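Local coordinates for putative cathepsin d (Ixodes ricinus, PDB 5N7Q), which probably cleaves proteins as an aspartic endopeptidase of the pepsin family, and is captured here as the mature enzyme with the inhibitor pepstatin A, at residues I22-P27 with D91-G96; A98-Q103 with F141-K146; L259-L264 with T296-G301; E265-V270 with K284-K289. One frame throughout, in Å; residues are numbered along the deposited sequence.

Contact 1 (I22-P27 with D91-G96); sequences ISIGTP and DVCRIG
Ser23 and Arg94 face each other as a hydrogen-bonded pair where the end of strand 17-24 runs antiparallel to the end of strand 82-95, in a largely buried part of the amino-terminal half. The pair is closed by two backbone bonds, Ser23 N to Arg94 O (3.1 Å) and Arg94 N to Ser23 O (2.8 Å); two residues on, Gly25 N donates to Val92 O. Arg94 runs out extended from CG to NE, passes alongside Ser23 OG, and turns at its end (chi4 73°) across the end of the neighbouring strand. There Arg94 NH1 (2.7 Å) and NH2 (2.9 Å) grip Gly25 O end-on, two donors on one carbonyl oxygen, which lies in the guanidinium plane. Arg94 NH1 also donates to Ser23 OG at 3.1 Å, and together these bonds fix the group's position. Gly25, with phi at 91°, turns the chain out of the strand; its CA lies 3.4 Å from Asp91 OD2, which is bonded to Ser65 and Tyr60, while Asp91 OD1 is hydrogen-bonded to Thr67 OG1. On the other face of the sheet Ile24 and Cys93 form a non-hydrogen-bonded pair, Ile24 CD1 resting on Cys93 SG (3.9 Å). Branched, apolar isoleucine suits this face, packed against Leu44 of strand 42-45, while a long arginine can span to the loop. This is antiparallel strand pairing characteristic of the beta-rich lobes of pepsin-like aspartic proteases.

Contact 2 (A98-Q103 with F141-K146); sequences AKVSGQ and FDNMMK
Asn143, on the helix 140-146, points its amide into the corner the chain turns at Gly102, and ND2 meets three carbonyl oxygens there. Asn143 ND2 donates to Gln103 OE1 at 3.0 Å; its bonds to Ser101 O and Gly102 O are weak. The two amide planes stand 72° apart, and ND2 approaches OE1 from above the plane of the Gln103 amide instead of along a lone pair. Gln103 reaches this position by leaving the backbone with CG anti to N and then folding at chi2 (59°), which brings OE1 alongside Asn143 CB while the two side chains run in opposite directions. Its NE2 is used elsewhere, on Val138 O, so both ends of the amide are engaged and its rotation is fixed. Asparagine suits the helix position because its short side chain carries a donor directly to a turning backbone, and Gly102, with positive phi, makes that turn easily.

Val100 splits its methyls between two neighbours: Val100 CG1 lies against Asn143 CB at 3.7 Å, beside the polar cluster, and Val100 CG2 packs on Met144 CG at 3.7 Å. From there the contact is apolar. Met144, extended through chi2, bends at chi3, and Met144 CE swings to Ala98 CB, 4.0 Å away; a flexible thioether can fold its methyl onto the small Ala98. The helix segment lies across the strand segment at 96°, their axes 8.4 Å apart at closest. Tyr6 of strand 6-13 touches both Ala98 and Met144, and Phe174 of strand 170-174 packs on Met144.

Contact 3 (L259-L264 with T296-G301); sequences LDCDKL and TLCVSG
The disulfide between Cys261 and Cys298 forms the apolar centre, its SG atoms 2.1 Å apart and its chi3 at 117°. Both cysteines place SG anti to the carbonyl carbon, with chi1 near -67°. The bond ties the loop after strand 258-259 to the middle of strand 295-304. Leu264 closes over the bridge, its CD1 3.9 Å from Cys298 SG; a branched aliphatic side chain suits this sulfur surface. On the strand side Leu259 reaches further along the partner, CD1 touching Ser300 CA at 3.7 Å, while Val287 of the neighbouring strand packs against both Leu259 and Cys298.

Outward, the polar edge is formed by the backbone. Leu259 N donates to Cys298 O (2.8 Å). A water also links the two residues, donating to Leu259 O and accepting from Cys298 N. Beyond it the loop folds as a type I turn from Asp260 to Lys263, with the bond from Lys263 N to Asp260 O. Aspartate suits its first position, because Asp260 OD1 accepts from Asp262 N at 2.8 Å in an Asx turn that probably helps shape the turn carrying Cys261. Ser300 OG bonds Asn244 and Phe302 N. A loop stapled by a disulfide to a neighbouring strand is a familiar feature of the carboxy-terminal lobe in pepsin-like proteases.

Contact 4 (E265-V270 with K284-K289); sequences ESLPNV and KDYVLK
The hydroxyl of Tyr286 donates to the carbonyl oxygen of Pro268, with Tyr286 OH and Pro268 O 2.7 Å apart; it is the one polar link between the two segments. The oxygen sits at the edge of the ring, close to its plane, and the hydroxyl lies in the carbonyl plane in turn, with a C=O...O angle of 153°. The bond therefore joins two flat groups edge-on and helps settle how the ring is turned. Tyrosine suits this place because a rigid ring carries a hydroxyl across a gap that shorter polar side chains would not span. Its chi1 of 69° puts CG between the backbone N and the carbonyl carbon, and from the last turn of the helix 283-286 this directs the ring across to the loop.

Leu267 CB lies by Tyr286 OH, and Leu267 CD1 reaches Val287 CG2 at 4.0 Å, the two side chains meeting at about a right angle. Val270 brings CG2 to Tyr286 CE2 (3.8 Å), again at about a right angle. Proline suits an extended loop with no need of a backbone donor at that point; the carbonyl of Pro268 accepts like any other, while its ring packs against Leu247 and Ser206. Phe302 meets the Tyr286 ring with planes at about 55°, and Leu247 also touches it. In this way an aromatic side chain at the end of a short helix pins the loop leading into strand 270-274, within the beta-rich carboxy-terminal lobe of the pepsin fold.

Contacts 1 and 2 belong together, their centres about 11 Å apart, because strands 82-95 and 98-101 follow one another in the chain and are neighbours in the sheet, with Cys93 O probably bonded to Val100 N. Contacts 3 and 4 form a second pair, centres about 8 Å apart, sharing neighbouring strands 287-292 and 295-304. The pairs lie on opposite sides of the chain's centre, the centres of contacts 1 and 3 being about 42 Å apart. Contacts 1 and 2 are buried: contact 1 relies on strand pairing and an arginine grip, contact 2 on a helix laid across a strand with an amide cluster. Contacts 3 and 4 are only partly buried; contact 3 uses a disulfide and a water, contact 4 a tyrosine hydroxyl.

Contact 1 (I22-P27 with D91-G96)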
loop_
_atom_site.group_PDB
_atom_site.type_symbol
_atom_site.label_atom_id
_atom_site.label_comp_id
_atom_site.label_asym_id
_atom_site.label_seq_id
_atom_site.Cartn_x
_atom_site.Cartn_y
_atom_site.Cartn_z
ATOM N N ILE A 22 -3.684 10.666 11.533
ATOM C CA ILE A 22 -4.148 9.927 12.712
ATOM C C ILE A 22 -3.744 10.744 13.916
ATOM O O ILE A 22 -2.926 11.633 13.801
ATOM C CB ILE A 22 -3.599 8.473 12.832
ATOM C CG1 ILE A 22 -2.078 8.420 13.071
ATOM C CG2 ILE A 22 -3.992 7.649 11.602
ATOM C CD1 ILE A 22 -1.525 7.039 13.416
ATOM N N SER A 23 -4.318 10.404 15.055
ATOM C CA SER A 23 -3.759 10.897 16.316
ATOM C C SER A 23 -3.545 9.785 17.283
ATOM O O SER A 23 -4.181 8.719 17.201
ATOM C CB SER A 23 -4.626 11.998 16.944
ATOM O OG SER A 23 -5.807 11.507 17.545
ATOM N N ILE A 24 -2.612 10.042 18.211
ATOM C CA ILE A 24 -2.281 9.123 19.284
ATOM C C ILE A 24 -2.345 9.904 20.590
ATOM O O ILE A 24 -1.851 11.019 20.670
ATOM C CB ILE A 24 -0.861 8.541 19.124
ATOM C CG1 ILE A 24 -0.638 7.909 17.731
ATOM C CG2 ILE A 24 -0.535 7.566 20.249
ATOM C CD1 ILE A 24 -1.350 6.603 17.431
ATOM N N GLY A 25 -2.914 9.294 21.624
ATOM C CA GLY A 25 -2.718 9.786 23.005
ATOM C C GLY A 25 -3.767 10.779 23.420
ATOM O O GLY A 25 -4.660 11.156 22.651
ATOM N N THR A 26 -3.649 11.188 24.681
ATOM C CA THR A 26 -4.632 12.053 25.340
ATOM C C THR A 26 -3.856 13.155 26.081
ATOM O O THR A 26 -3.146 12.850 27.015
ATOM C CB THR A 26 -5.481 11.256 26.345
ATOM O OG1 THR A 26 -6.019 10.090 25.681
ATOM C CG2 THR A 26 -6.598 12.092 26.880
ATOM N N PRO A 27 -3.941 14.412 25.656
ATOM C CA PRO A 27 -4.699 14.855 24.487
ATOM C C PRO A 27 -4.065 14.374 23.174
ATOM O O PRO A 27 -2.941 13.881 23.188
ATOM C CB PRO A 27 -4.618 16.387 24.585
ATOM C CG PRO A 27 -3.383 16.651 25.355
ATOM C CD PRO A 27 -3.249 15.528 26.330
ATOM N N ASP A 91 -1.284 3.081 23.379
ATOM C CA ASP A 91 -2.035 4.309 23.638
ATOM C C ASP A 91 -3.308 4.275 22.800
ATOM O O ASP A 91 -3.511 3.352 21.990
ATOM C CB ASP A 91 -1.178 5.560 23.330
ATOM C CG ASP A 91 -1.506 6.738 24.223
ATOM O OD1 ASP A 91 -2.676 6.826 24.670
ATOM O OD2 ASP A 91 -0.632 7.596 24.448
ATOM N N VAL A 92 -4.155 5.262 23.012
ATOM C CA VAL A 92 -5.329 5.494 22.175
ATOM C C VAL A 92 -4.885 5.925 20.778
ATOM O O VAL A 92 -4.010 6.766 20.659
ATOM C CB VAL A 92 -6.206 6.610 22.793
ATOM C CG1 VAL A 92 -7.345 7.006 21.851
ATOM C CG2 VAL A 92 -6.765 6.175 24.146
ATOM N N CYS A 93 -5.511 5.366 19.732
ATOM C CA CYS A 93 -5.260 5.727 18.323
ATOM C C CYS A 93 -6.591 6.153 17.710
ATOM O O CYS A 93 -7.594 5.447 17.860
ATOM C CB CYS A 93 -4.716 4.524 17.551
ATOM S SG CYS A 93 -4.445 4.813 15.773
ATOM N N ARG A 94 -6.608 7.326 17.087
ATOM C CA ARG A 94 -7.821 7.856 16.464
ATOM C C ARG A 94 -7.682 7.961 14.963
ATOM O O ARG A 94 -6.706 8.509 14.449
ATOM C CB ARG A 94 -8.159 9.246 17.019
ATOM C CG ARG A 94 -8.379 9.236 18.508
ATOM C CD ARG A 94 -8.762 10.608 19.018
ATOM N NE ARG A 94 -8.640 10.678 20.460
ATOM C CZ ARG A 94 -7.483 10.729 21.124
ATOM N NH1 ARG A 94 -6.297 10.722 20.488
ATOM N NH2 ARG A 94 -7.510 10.819 22.451
ATOM N N ILE A 95 -8.716 7.462 14.289
ATOM C CA ILE A 95 -8.908 7.583 12.849
ATOM C C ILE A 95 -10.309 8.157 12.639
ATOM O O ILE A 95 -11.300 7.536 13.020
ATOM C CB ILE A 95 -8.830 6.224 12.143
ATOM C CG1 ILE A 95 -7.431 5.619 12.303
ATOM C CG2 ILE A 95 -9.246 6.365 10.679
ATOM C CD1 ILE A 95 -7.335 4.176 11.847
ATOM N N GLY A 96 -10.378 9.385 12.140
ATOM C CA GLY A 96 -11.645 10.107 12.089
ATOM C C GLY A 96 -12.276 10.121 13.474
ATOM O O GLY A 96 -11.593 10.460 14.453
#

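Contact 2 (A98-Q103 with F141-K146)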
loop_
_atom_site.group_PDB
_atom_site.type_symbol
_atom_site.label_atom_id
_atom_site.label_comp_id
_atom_site.label_asym_id
_atom_site.label_seq_id
_atom_site.Cartn_x
_atom_site.Cartn_y
_atom_site.Cartn_z
ATOM N N ALA A 98 -13.290 7.434 15.040
ATOM C CA ALA A 98 -13.029 6.166 15.708
ATOM C C ALA A 98 -11.969 6.375 16.781
ATOM O O ALA A 98 -10.929 6.943 16.491
ATOM C CB ALA A 98 -12.561 5.106 14.730
ATOM N N LYS A 99 -12.258 5.891 17.979
ATOM C CA LYS A 99 -11.328 5.929 19.119
ATOM C C LYS A 99 -10.940 4.505 19.449
ATOM O O LYS A 99 -11.731 3.751 20.017
ATOM C CB LYS A 99 -11.978 6.563 20.346
ATOM C CG LYS A 99 -12.623 7.905 20.096
ATOM C CD LYS A 99 -11.674 9.066 20.290
ATOM C CE LYS A 99 -12.426 10.390 20.326
ATOM N NZ LYS A 99 -11.792 11.373 21.245
ATOM N N VAL A 100 -9.726 4.146 19.091
ATOM C CA VAL A 100 -9.258 2.769 19.201
ATOM C C VAL A 100 -8.404 2.713 20.454
ATOM O O VAL A 100 -7.247 3.130 20.451
ATOM C CB VAL A 100 -8.426 2.341 17.971
ATOM C CG1 VAL A 100 -8.086 0.851 18.066
ATOM C CG2 VAL A 100 -9.173 2.675 16.686
ATOM N N SER A 101 -9.000 2.218 21.529
ATOM C CA SER A 101 -8.299 2.084 22.812
ATOM C C SER A 101 -7.190 1.016 22.824
ATOM O O SER A 101 -7.249 -0.003 22.104
ATOM C CB SER A 101 -9.299 1.782 23.935
ATOM O OG SER A 101 -10.222 2.857 24.098
ATOM N N GLY A 102 -6.175 1.243 23.652
ATOM C CA GLY A 102 -5.176 0.213 23.917
ATOM C C GLY A 102 -4.463 -0.299 22.682
ATOM O O GLY A 102 -4.298 -1.512 22.513
ATOM N N GLN A 103 -4.025 0.626 21.830
ATOM C CA GLN A 103 -3.412 0.274 20.557
ATOM C C GLN A 103 -1.877 0.222 20.664
ATOM O O GLN A 103 -1.238 1.248 20.917
ATOM C CB GLN A 103 -3.822 1.261 19.455
ATOM C CG GLN A 103 -3.173 0.993 18.100
ATOM C CD GLN A 103 -3.513 -0.390 17.574
ATOM O OE1 GLN A 103 -4.686 -0.757 17.577
ATOM N NE2 GLN A 103 -2.507 -1.165 17.179
ATOM N N PHE A 141 -6.686 -2.397 12.624
ATOM C CA PHE A 141 -7.999 -2.809 12.147
ATOM C C PHE A 141 -8.528 -3.946 13.000
ATOM O O PHE A 141 -9.714 -4.023 13.290
ATOM C CB PHE A 141 -8.006 -3.223 10.691
ATOM C CG PHE A 141 -9.390 -3.392 10.106
ATOM C CD1 PHE A 141 -10.257 -2.298 9.992
ATOM C CD2 PHE A 141 -9.835 -4.629 9.644
ATOM C CE1 PHE A 141 -11.531 -2.429 9.454
ATOM C CE2 PHE A 141 -11.095 -4.763 9.082
ATOM C CZ PHE A 141 -11.945 -3.650 8.977
ATOM N N ASP A 142 -7.635 -4.862 13.384
ATOM C CA ASP A 142 -8.039 -5.935 14.278
ATOM C C ASP A 142 -8.573 -5.433 15.620
ATOM O O ASP A 142 -9.546 -5.967 16.177
ATOM C CB ASP A 142 -6.837 -6.832 14.526
ATOM C CG ASP A 142 -6.614 -7.792 13.392
ATOM O OD1 ASP A 142 -6.200 -7.328 12.311
ATOM O OD2 ASP A 142 -6.906 -8.986 13.565
ATOM N N ASN A 143 -7.925 -4.395 16.136
ATOM C CA ASN A 143 -8.357 -3.758 17.388
ATOM C C ASN A 143 -9.728 -3.057 17.219
ATOM O O ASN A 143 -10.599 -3.172 18.088
ATOM C CB ASN A 143 -7.280 -2.776 17.855
ATOM C CG ASN A 143 -7.191 -2.662 19.358
ATOM O OD1 ASN A 143 -7.809 -3.434 20.101
ATOM N ND2 ASN A 143 -6.425 -1.687 19.819
ATOM N N MET A 144 -9.945 -2.404 16.078
ATOM C CA MET A 144 -11.255 -1.858 15.728
ATOM C C MET A 144 -12.313 -2.954 15.729
ATOM O O MET A 144 -13.397 -2.773 16.316
ATOM C CB MET A 144 -11.208 -1.170 14.369
ATOM C CG MET A 144 -10.398 0.110 14.389
ATOM S SD MET A 144 -10.156 0.831 12.759
ATOM C CE MET A 144 -11.602 1.865 12.623
ATOM N N MET A 145 -12.026 -4.083 15.097
ATOM C CA MET A 145 -12.975 -5.200 15.079
ATOM C C MET A 145 -13.260 -5.739 16.472
ATOM O O MET A 145 -14.419 -5.969 16.830
ATOM C CB MET A 145 -12.476 -6.337 14.198
ATOM C CG MET A 145 -12.473 -5.991 12.719
ATOM S SD MET A 145 -12.207 -7.451 11.702
ATOM C CE MET A 145 -10.633 -7.987 12.349
ATOM N N LYS A 146 -12.208 -5.928 17.259
ATOM C CA LYS A 146 -12.368 -6.402 18.656
ATOM C C LYS A 146 -13.266 -5.478 19.477
ATOM O O LYS A 146 -14.093 -5.945 20.268
ATOM C CB LYS A 146 -11.004 -6.507 19.330
ATOM C CG LYS A 146 -10.231 -7.764 19.011
ATOM C CD LYS A 146 -8.841 -7.730 19.634
ATOM C CE LYS A 146 -7.999 -8.978 19.347
ATOM N NZ LYS A 146 -7.918 -9.382 17.904
#

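Contact 3 (L259-L264 with T296-G301)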
loop_
_atom_site.group_PDB
_atom_site.type_symbol
_atom_site.label_atom_id
_atom_site.label_comp_id
_atom_site.label_asym_id
_atom_site.label_seq_id
_atom_site.Cartn_x
_atom_site.Cartn_y
_atom_site.Cartn_z
ATOM N N LEU A 259 11.001 3.964 -20.003
ATOM C CA LEU A 259 10.318 3.982 -21.289
ATOM C C LEU A 259 10.630 5.300 -21.969
ATOM O O LEU A 259 10.769 6.333 -21.313
ATOM C CB LEU A 259 8.815 3.832 -21.080
ATOM C CG LEU A 259 8.426 2.452 -20.533
ATOM C CD1 LEU A 259 7.064 2.472 -19.874
ATOM C CD2 LEU A 259 8.470 1.373 -21.619
ATOM N N ASP A 260 10.740 5.276 -23.289
ATOM C CA ASP A 260 10.912 6.541 -24.023
ATOM C C ASP A 260 9.672 7.437 -23.861
ATOM O O ASP A 260 8.602 7.071 -24.316
ATOM C CB ASP A 260 11.167 6.248 -25.498
ATOM C CG ASP A 260 11.546 7.492 -26.288
ATOM O OD1 ASP A 260 11.108 8.619 -25.954
ATOM O OD2 ASP A 260 12.328 7.329 -27.243
ATOM N N CYS A 261 9.844 8.624 -23.269
ATOM C CA CYS A 261 8.731 9.509 -22.981
ATOM C C CYS A 261 8.010 10.009 -24.230
ATOM O O CYS A 261 6.869 10.468 -24.115
ATOM C CB CYS A 261 9.147 10.701 -22.108
ATOM S SG CYS A 261 9.613 10.330 -20.397
ATOM N N ASP A 262 8.677 9.945 -25.386
ATOM C CA ASP A 262 8.068 10.327 -26.664
ATOM C C ASP A 262 7.292 9.222 -27.367
ATOM O O ASP A 262 6.655 9.487 -28.382
ATOM C CB ASP A 262 9.138 10.904 -27.606
ATOM C CG ASP A 262 9.777 12.184 -27.063
ATOM O OD1 ASP A 262 9.206 12.815 -26.137
ATOM O OD2 ASP A 262 10.852 12.568 -27.576
ATOM N N LYS A 263 7.310 7.997 -26.828
ATOM C CA LYS A 263 6.723 6.844 -27.484
ATOM C C LYS A 263 5.601 6.183 -26.657
ATOM O O LYS A 263 5.156 5.102 -26.991
ATOM C CB LYS A 263 7.830 5.833 -27.773
ATOM C CG LYS A 263 8.896 6.386 -28.706
ATOM C CD LYS A 263 9.914 5.324 -29.092
ATOM C CE LYS A 263 11.015 5.887 -29.993
ATOM N NZ LYS A 263 10.522 6.336 -31.326
ATOM N N LEU A 264 5.118 6.879 -25.635
ATOM C CA LEU A 264 4.159 6.300 -24.691
ATOM C C LEU A 264 2.821 5.969 -25.343
ATOM O O LEU A 264 2.160 5.008 -24.943
ATOM C CB LEU A 264 3.918 7.247 -23.524
ATOM C CG LEU A 264 5.159 7.632 -22.705
ATOM C CD1 LEU A 264 4.738 8.590 -21.613
ATOM C CD2 LEU A 264 5.947 6.476 -22.113
ATOM N N THR A 296 13.378 14.511 -16.203
ATOM C CA THR A 296 12.051 13.898 -16.239
ATOM C C THR A 296 12.206 12.518 -16.873
ATOM O O THR A 296 12.755 12.401 -17.972
ATOM C CB THR A 296 11.066 14.737 -17.066
ATOM O OG1 THR A 296 10.918 16.033 -16.468
ATOM C CG2 THR A 296 9.705 14.082 -17.141
ATOM N N LEU A 297 11.753 11.483 -16.172
ATOM C CA LEU A 297 11.771 10.105 -16.678
ATOM C C LEU A 297 10.363 9.559 -16.776
ATOM O O LEU A 297 9.452 10.013 -16.080
ATOM C CB LEU A 297 12.561 9.208 -15.743
ATOM C CG LEU A 297 13.991 9.638 -15.412
ATOM C CD1 LEU A 297 14.534 8.695 -14.347
ATOM C CD2 LEU A 297 14.876 9.715 -16.652
ATOM N N CYS A 298 10.205 8.562 -17.631
ATOM C CA CYS A 298 8.957 7.802 -17.725
ATOM C C CYS A 298 9.275 6.387 -17.283
ATOM O O CYS A 298 9.934 5.628 -18.023
ATOM C CB CYS A 298 8.413 7.855 -19.139
ATOM S SG CYS A 298 7.905 9.542 -19.553
ATOM N N VAL A 299 8.808 6.057 -16.085
ATOM C CA VAL A 299 9.158 4.797 -15.438
ATOM C C VAL A 299 8.077 3.759 -15.748
ATOM O O VAL A 299 6.883 4.015 -15.629
ATOM C CB VAL A 299 9.320 5.023 -13.927
ATOM C CG1 VAL A 299 9.388 3.706 -13.155
ATOM C CG2 VAL A 299 10.547 5.876 -13.671
ATOM N N SER A 300 8.504 2.569 -16.146
ATOM C CA SER A 300 7.593 1.471 -16.305
ATOM C C SER A 300 7.052 1.055 -14.944
ATOM O O SER A 300 7.829 0.806 -14.022
ATOM C CB SER A 300 8.314 0.281 -16.907
ATOM O OG SER A 300 7.462 -0.854 -16.865
ATOM N N GLY A 301 5.753 0.931 -14.848
ATOM C CA GLY A 301 5.115 0.513 -13.610
ATOM C C GLY A 301 5.189 -0.968 -13.311
ATOM O O GLY A 301 4.497 -1.428 -12.412
HETATM O O HOH W 1 12.267 7.801 -19.438
#

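Contact 4 (E265-V270 with K284-K289)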
loop_
_atom_site.group_PDB
_atom_site.type_symbol
_atom_site.label_atom_id
_atom_site.label_comp_id
_atom_site.label_asym_id
_atom_site.label_seq_id
_atom_site.Cartn_x
_atom_site.Cartn_y
_atom_site.Cartn_z
ATOM N N GLU A 265 2.421 6.758 -26.333
ATOM C CA GLU A 265 1.103 6.562 -26.936
ATOM C C GLU A 265 0.982 5.282 -27.769
ATOM O O GLU A 265 -0.124 4.857 -28.086
ATOM C CB GLU A 265 0.695 7.759 -27.780
ATOM C CG GLU A 265 0.534 9.067 -27.029
ATOM C CD GLU A 265 -0.486 8.947 -25.909
ATOM O OE1 GLU A 265 -1.627 8.488 -26.160
ATOM O OE2 GLU A 265 -0.130 9.302 -24.766
ATOM N N SER A 266 2.113 4.691 -28.154
ATOM C CA SER A 266 2.105 3.429 -28.870
ATOM C C SER A 266 2.110 2.197 -27.953
ATOM O O SER A 266 2.055 1.083 -28.441
ATOM C CB SER A 266 3.286 3.368 -29.838
ATOM O OG SER A 266 3.111 4.349 -30.868
ATOM N N LEU A 267 2.206 2.394 -26.633
ATOM C CA LEU A 267 2.299 1.271 -25.692
ATOM C C LEU A 267 0.970 0.530 -25.550
ATOM O O LEU A 267 -0.075 1.136 -25.509
ATOM C CB LEU A 267 2.744 1.757 -24.324
ATOM C CG LEU A 267 4.161 2.267 -24.160
ATOM C CD1 LEU A 267 4.269 3.046 -22.859
ATOM C CD2 LEU A 267 5.165 1.144 -24.163
ATOM N N PRO A 268 1.007 -0.795 -25.535
ATOM C CA PRO A 268 -0.213 -1.580 -25.361
ATOM C C PRO A 268 -0.722 -1.670 -23.926
ATOM O O PRO A 268 0.033 -1.486 -22.966
ATOM C CB PRO A 268 0.223 -2.968 -25.848
ATOM C CG PRO A 268 1.646 -3.037 -25.442
ATOM C CD PRO A 268 2.204 -1.654 -25.620
ATOM N N ASN A 269 -2.004 -1.969 -23.785
ATOM C CA ASN A 269 -2.562 -2.280 -22.470
ATOM C C ASN A 269 -1.898 -3.545 -21.907
ATOM O O ASN A 269 -1.424 -4.412 -22.667
ATOM C CB ASN A 269 -4.089 -2.450 -22.539
ATOM C CG ASN A 269 -4.821 -1.157 -22.920
ATOM O OD1 ASN A 269 -4.245 -0.087 -22.980
ATOM N ND2 ASN A 269 -6.120 -1.278 -23.223
ATOM N N VAL A 270 -1.876 -3.648 -20.577
ATOM C CA VAL A 270 -1.471 -4.859 -19.858
ATOM C C VAL A 270 -2.646 -5.298 -18.992
ATOM O O VAL A 270 -3.248 -4.485 -18.309
ATOM C CB VAL A 270 -0.216 -4.617 -19.011
ATOM C CG1 VAL A 270 0.169 -5.818 -18.174
ATOM C CG2 VAL A 270 0.972 -4.239 -19.898
ATOM N N LYS A 284 -1.515 4.897 -19.715
ATOM C CA LYS A 284 -1.811 6.035 -18.830
ATOM C C LYS A 284 -1.849 5.598 -17.360
ATOM O O LYS A 284 -1.432 6.357 -16.469
ATOM C CB LYS A 284 -3.110 6.749 -19.210
ATOM C CG LYS A 284 -3.393 7.999 -18.362
ATOM C CD LYS A 284 -4.389 8.895 -19.077
ATOM C CE LYS A 284 -4.645 10.215 -18.362
ATOM N NZ LYS A 284 -5.911 10.835 -18.853
ATOM N N ASP A 285 -2.299 4.361 -17.120
ATOM C CA ASP A 285 -2.347 3.781 -15.778
ATOM C C ASP A 285 -0.970 3.317 -15.288
ATOM O O ASP A 285 -0.632 3.506 -14.121
ATOM C CB ASP A 285 -3.290 2.586 -15.729
ATOM C CG ASP A 285 -4.718 2.938 -16.112
ATOM O OD1 ASP A 285 -5.257 3.936 -15.591
ATOM O OD2 ASP A 285 -5.310 2.199 -16.939
ATOM N N TYR A 286 -0.149 2.730 -16.178
ATOM C CA TYR A 286 1.061 2.050 -15.698
ATOM C C TYR A 286 2.384 2.766 -15.885
ATOM O O TYR A 286 3.382 2.311 -15.384
ATOM C CB TYR A 286 1.132 0.612 -16.219
ATOM C CG TYR A 286 1.381 0.423 -17.702
ATOM C CD1 TYR A 286 2.604 0.745 -18.294
ATOM C CD2 TYR A 286 0.401 -0.166 -18.524
ATOM C CE1 TYR A 286 2.833 0.505 -19.640
ATOM C CE2 TYR A 286 0.642 -0.410 -19.870
ATOM C CZ TYR A 286 1.861 -0.056 -20.413
ATOM O OH TYR A 286 2.101 -0.304 -21.757
ATOM N N VAL A 287 2.396 3.912 -16.548
ATOM C CA VAL A 287 3.618 4.720 -16.671
ATOM C C VAL A 287 3.617 5.780 -15.592
ATOM O O VAL A 287 2.667 6.541 -15.478
ATOM C CB VAL A 287 3.748 5.369 -18.065
ATOM C CG1 VAL A 287 4.963 6.302 -18.137
ATOM C CG2 VAL A 287 3.806 4.298 -19.138
ATOM N N LEU A 288 4.685 5.814 -14.811
ATOM C CA LEU A 288 4.841 6.786 -13.729
ATOM C C LEU A 288 5.846 7.851 -14.130
ATOM O O LEU A 288 6.967 7.525 -14.486
ATOM C CB LEU A 288 5.310 6.086 -12.452
ATOM C CG LEU A 288 5.447 6.983 -11.201
ATOM C CD1 LEU A 288 4.103 7.404 -10.663
ATOM C CD2 LEU A 288 6.250 6.249 -10.142
ATOM N N LYS A 289 5.457 9.120 -14.031
ATOM C CA LYS A 289 6.396 10.250 -14.177
ATOM C C LYS A 289 7.209 10.390 -12.913
ATOM O O LYS A 289 6.641 10.496 -11.817
ATOM C CB LYS A 289 5.677 11.580 -14.397
ATOM C CG LYS A 289 6.641 12.771 -14.501
ATOM C CD LYS A 289 5.902 14.099 -14.578
ATOM C CE LYS A 289 6.845 15.271 -14.397
ATOM N NZ LYS A 289 6.081 16.547 -14.415
#